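Local coordinates for protein importin-95 (Chaetomium thermophilum, PDB 4XRI) that serves as a flexible HEAT-repeat nuclear import receptor of the importin-beta family and probably binds a small GTPase, at residues Y759-R764 against N806-L811; I578-Q583 against G621-P626. The protein carries 2 engineered substitutions. One frame throughout, in Å; residues are numbered along the deposited sequence.

Interaction 1. Residues Y759-R764 against N806-L811. With SO4 (sulfate ion), chain E.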
# COMPACT_ATOMS: atom_id res chain seq x y z
N TYR A 759 -9.20 -7.23 9.99
CA TYR A 759 -9.70 -8.55 9.64
C TYR A 759 -10.96 -8.90 10.42
O TYR A 759 -11.92 -9.44 9.86
CB TYR A 759 -8.63 -9.62 9.90
CG TYR A 759 -9.15 -11.03 9.69
CD1 TYR A 759 -9.51 -11.83 10.77
CD2 TYR A 759 -9.29 -11.55 8.41
CE1 TYR A 759 -9.99 -13.11 10.58
CE2 TYR A 759 -9.77 -12.83 8.21
CZ TYR A 759 -10.12 -13.61 9.30
OH TYR A 759 -10.59 -14.88 9.11
N VAL A 760 -10.96 -8.59 11.71
CA VAL A 760 -12.09 -8.90 12.58
C VAL A 760 -13.30 -8.03 12.25
O VAL A 760 -14.44 -8.50 12.29
CB VAL A 760 -11.71 -8.73 14.07
CG1 VAL A 760 -12.93 -8.80 14.97
CG2 VAL A 760 -10.68 -9.79 14.47
N ILE A 761 -13.06 -6.76 11.92
CA ILE A 761 -14.12 -5.88 11.46
C ILE A 761 -14.75 -6.46 10.19
O ILE A 761 -15.97 -6.54 10.07
CB ILE A 761 -13.62 -4.46 11.18
CG1 ILE A 761 -13.23 -3.75 12.48
CG2 ILE A 761 -14.68 -3.65 10.45
CD1 ILE A 761 -12.73 -2.34 12.27
N SER A 762 -13.90 -6.86 9.26
CA SER A 762 -14.35 -7.47 8.02
C SER A 762 -15.09 -8.78 8.29
O SER A 762 -16.12 -9.06 7.67
CB SER A 762 -13.18 -7.72 7.08
OG SER A 762 -13.59 -8.42 5.93
N LEU A 763 -14.55 -9.58 9.20
CA LEU A 763 -15.14 -10.87 9.55
C LEU A 763 -16.55 -10.69 10.10
O LEU A 763 -17.48 -11.40 9.71
CB LEU A 763 -14.27 -11.59 10.58
CG LEU A 763 -14.77 -12.95 11.08
CD1 LEU A 763 -14.80 -13.95 9.94
CD2 LEU A 763 -13.89 -13.45 12.21
N ARG A 764 -16.71 -9.73 11.00
CA ARG A 764 -17.99 -9.50 11.66
C ARG A 764 -19.00 -8.87 10.71
O ARG A 764 -20.21 -9.01 10.91
CB ARG A 764 -17.79 -8.63 12.90
CG ARG A 764 -17.04 -9.37 14.00
CD ARG A 764 -16.94 -8.56 15.29
NE ARG A 764 -16.57 -9.42 16.41
CZ ARG A 764 -16.66 -9.07 17.69
NH1 ARG A 764 -16.31 -9.93 18.64
NH2 ARG A 764 -17.09 -7.87 18.01
N ASN A 806 -13.64 -0.00 17.54
CA ASN A 806 -13.16 -0.36 16.21
C ASN A 806 -14.31 -0.91 15.37
O ASN A 806 -14.88 -1.95 15.68
CB ASN A 806 -12.03 -1.37 16.30
CG ASN A 806 -10.81 -0.83 17.01
OD1 ASN A 806 -10.40 0.31 16.78
ND2 ASN A 806 -10.22 -1.64 17.88
N ARG A 807 -14.64 -0.20 14.29
CA ARG A 807 -15.78 -0.57 13.47
C ARG A 807 -15.70 0.04 12.07
O ARG A 807 -14.84 0.87 11.79
CB ARG A 807 -17.08 -0.14 14.15
CG ARG A 807 -17.05 1.28 14.70
CD ARG A 807 -17.24 1.29 16.21
NE ARG A 807 -18.61 1.63 16.59
CZ ARG A 807 -19.24 1.11 17.64
NH1 ARG A 807 -20.48 1.48 17.91
NH2 ARG A 807 -18.64 0.22 18.41
N SER A 808 -16.60 -0.40 11.20
CA SER A 808 -16.75 0.19 9.88
C SER A 808 -18.20 0.60 9.69
O SER A 808 -19.08 0.16 10.42
CB SER A 808 -16.32 -0.79 8.79
OG SER A 808 -17.20 -1.89 8.71
N GLU A 809 -18.45 1.45 8.70
CA GLU A 809 -19.81 1.87 8.39
C GLU A 809 -20.66 0.67 7.97
O GLU A 809 -21.81 0.53 8.39
CB GLU A 809 -19.83 2.93 7.29
CG GLU A 809 -21.21 3.18 6.72
CD GLU A 809 -21.30 4.49 5.96
OE1 GLU A 809 -20.32 5.26 5.96
OE2 GLU A 809 -22.37 4.75 5.36
N ALA A 810 -20.07 -0.20 7.16
CA ALA A 810 -20.74 -1.40 6.67
C ALA A 810 -21.16 -2.31 7.82
O ALA A 810 -22.24 -2.91 7.79
CB ALA A 810 -19.85 -2.15 5.70
N LEU A 811 -20.30 -2.42 8.83
CA LEU A 811 -20.58 -3.28 9.97
C LEU A 811 -21.75 -2.75 10.79
O LEU A 811 -22.62 -3.52 11.22
CB LEU A 811 -19.34 -3.40 10.86
CG LEU A 811 -19.50 -4.23 12.14
CD1 LEU A 811 -20.03 -5.62 11.82
CD2 LEU A 811 -18.18 -4.31 12.90
S SO4 E . -15.43 3.08 7.11
O1 SO4 E . -16.34 2.93 8.24
O2 SO4 E . -16.21 3.09 5.87
O3 SO4 E . -14.48 1.98 7.09
O4 SO4 E . -14.72 4.35 7.24
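Ile761, on helix 754-780, lays both branches of its side chain against the chain leading into helix 809-825. The branch through CG1 ends in CD1 over the backbone that joins Asn806 to Arg807, 3.5 Å from Arg807 N, while CG2 meets the hydroxymethyl of Ser808, 3.5 Å from OG. With chi1 at -69° CG2 stands anti to the backbone N, which turns this methyl to the serine. Ser808 is the N-cap: its OG accepts from Leu811 N at 3.1 Å and is hydrogen-bonded as well to Glu765 of helix 754-780. In the first turn of helix 809-825, Leu811 brings CD1 against the backbone of Arg764, 3.5 Å from Arg764 O, and the same methyl lies 3.9 Å from Arg764 CB. Leu811 CD2 is 4.3 Å from Ile761 CG2. These methyl contacts form the close-packed part; Ile801 of helix 791-802 also touches Leu811. The guanidinium of Arg764 leads away to Ala744 O and Ser800 OG.

Looser is the side of Glu809, which does not touch 759-764. There a sulfate, probably from the crystallisation liquor, accepts a hydrogen bond from Glu809 N through O1 (2.6 Å, 142° at the hydrogen). No hydrogen bond joins the two segments, so van der Waals packing of methyls, largely against backbone, carries their contact, while the sulfate is consistent with the partial positive charge expected of a helix start.

Interaction 2. Residues I578-Q583 against G621-P626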
# COMPACT_ATOMS: atom_id res chain seq x y z
N ILE A 578 2.70 -11.32 -22.81
CA ILE A 578 2.06 -10.42 -23.76
C ILE A 578 0.63 -10.88 -24.07
O ILE A 578 -0.30 -10.07 -24.13
CB ILE A 578 2.86 -10.31 -25.07
CG1 ILE A 578 4.17 -9.57 -24.81
CG2 ILE A 578 2.06 -9.60 -26.14
CD1 ILE A 578 5.03 -9.40 -26.05
N LEU A 579 0.47 -12.18 -24.26
CA LEU A 579 -0.84 -12.77 -24.54
C LEU A 579 -1.78 -12.58 -23.35
O LEU A 579 -2.97 -12.28 -23.53
CB LEU A 579 -0.69 -14.25 -24.89
CG LEU A 579 -1.89 -15.07 -25.38
CD1 LEU A 579 -2.68 -15.68 -24.23
CD2 LEU A 579 -2.79 -14.22 -26.27
N GLU A 580 -1.25 -12.75 -22.15
CA GLU A 580 -2.06 -12.66 -20.94
C GLU A 580 -2.51 -11.22 -20.67
O GLU A 580 -3.64 -10.99 -20.24
CB GLU A 580 -1.28 -13.21 -19.74
CG GLU A 580 -1.20 -14.73 -19.74
CD GLU A 580 -0.33 -15.28 -18.62
OE1 GLU A 580 0.20 -14.48 -17.82
OE2 GLU A 580 -0.18 -16.52 -18.55
N ASP A 581 -1.63 -10.26 -20.95
CA ASP A 581 -1.99 -8.85 -20.83
C ASP A 581 -3.08 -8.48 -21.84
O ASP A 581 -3.97 -7.69 -21.53
CB ASP A 581 -0.76 -7.95 -21.03
CG ASP A 581 0.17 -7.95 -19.84
OD1 ASP A 581 1.30 -7.43 -19.98
OD2 ASP A 581 -0.22 -8.46 -18.77
N MET A 582 -2.99 -9.05 -23.03
CA MET A 582 -3.98 -8.81 -24.09
C MET A 582 -5.37 -9.30 -23.67
O MET A 582 -6.36 -8.56 -23.77
CB MET A 582 -3.55 -9.51 -25.38
CG MET A 582 -4.43 -9.21 -26.58
SD MET A 582 -3.85 -10.08 -28.05
CE MET A 582 -2.08 -9.84 -27.90
N GLN A 583 -5.43 -10.54 -23.20
CA GLN A 583 -6.69 -11.14 -22.78
C GLN A 583 -7.27 -10.45 -21.56
O GLN A 583 -8.48 -10.25 -21.47
CB GLN A 583 -6.48 -12.63 -22.50
CG GLN A 583 -6.22 -13.47 -23.74
CD GLN A 583 -5.96 -14.92 -23.42
OE1 GLN A 583 -5.36 -15.24 -22.39
NE2 GLN A 583 -6.42 -15.82 -24.29
N GLY A 621 -1.42 -21.75 -13.87
CA GLY A 621 -0.32 -21.14 -13.13
C GLY A 621 -0.56 -19.68 -12.78
O GLY A 621 -1.70 -19.23 -12.70
N LYS A 622 0.52 -18.95 -12.57
CA LYS A 622 0.43 -17.54 -12.21
C LYS A 622 -0.01 -16.70 -13.41
O LYS A 622 0.78 -16.40 -14.30
CB LYS A 622 1.76 -17.04 -11.66
CG LYS A 622 2.16 -17.73 -10.37
CD LYS A 622 3.45 -17.19 -9.79
CE LYS A 622 3.74 -17.84 -8.44
NZ LYS A 622 5.00 -17.33 -7.83
N SER A 623 -1.29 -16.36 -13.43
CA SER A 623 -1.88 -15.61 -14.53
C SER A 623 -2.99 -14.70 -14.02
O SER A 623 -3.73 -15.05 -13.10
CB SER A 623 -2.43 -16.57 -15.59
OG SER A 623 -3.09 -15.87 -16.63
N SER A 624 -3.09 -13.51 -14.61
CA SER A 624 -4.12 -12.55 -14.23
C SER A 624 -5.40 -12.80 -15.01
O SER A 624 -6.42 -12.15 -14.77
CB SER A 624 -3.63 -11.12 -14.45
OG SER A 624 -3.43 -10.86 -15.82
N VAL A 625 -5.34 -13.74 -15.95
CA VAL A 625 -6.43 -13.97 -16.88
C VAL A 625 -7.70 -14.61 -16.28
O VAL A 625 -8.80 -14.13 -16.56
CB VAL A 625 -5.96 -14.86 -18.06
CG1 VAL A 625 -7.12 -15.20 -18.97
CG2 VAL A 625 -4.86 -14.15 -18.84
N PRO A 626 -7.56 -15.68 -15.47
CA PRO A 626 -8.80 -16.26 -14.94
C PRO A 626 -9.61 -15.28 -14.10
O PRO A 626 -10.84 -15.32 -14.11
CB PRO A 626 -8.30 -17.43 -14.08
CG PRO A 626 -6.97 -17.77 -14.61
CD PRO A 626 -6.38 -16.45 -15.04
O HOH W 1 -3.05 -17.66 -18.63
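The chain entering helix 625-640 packs against helix 573-597 in the HEAT-repeat solenoid, and Glu580 and Val625 meet where the two come together. The two side chains cross at about a right angle: Val625 puts CG2 3.8 Å from Glu580 CB and equally near its CG, and the same methyl reaches to 3.7 Å from Glu580 O. One helical turn on, Gln583 approaches the valine with its amide oxygen, OE1 lying 3.7 Å from Val625 CG2, while NE2 is hydrogen-bonded to Thr563 of helix 546-567.

Beyond the valine, the extended Glu580 chain (chi2 175°) carries its carboxylate past Ser623. Carboxylate and hydroxyl are not directly bonded; a water bridges them, donating to Glu580 OE2 at 3.1 Å and lying 2.7 Å from Ser623 OG. OE2 also forms a salt bridge with Lys576, one turn earlier on the same helix. The serine hydroxyl has a second task, accepting from Val625 N at 3.2 Å in a nearly straight bond (162°). Shortening Glu580 to an alanine removes the carboxylate, which is likely to leave Lys576 without this partner, cost the bridging water an acceptor and uncover part of Val625 CG2. A serine side chain capping a backbone N-H as the chain turns into a helix is typical of helix N-termini, here within a stack of HEAT-repeat helices.

Interactions 2 and 1 follow one another along the chain, 578-626 closing before 759-811 opens, and both lie within the importin beta-1-like repeat region. Their centres are 33 Å apart and their nearest atoms about 21 Å, so they do not touch. They share no helix: interaction 2 joins helices 573-597 and 625-640, interaction 1 helices 754-780 and 809-825. In each, the early turns of one long helix receive the chain entering a later one, with helix 605-616 between them in interaction 2, and the short helix 784-787 and helix 791-802 in interaction 1. Such local contacts in series are consistent with a superhelical solenoid built from successive helices.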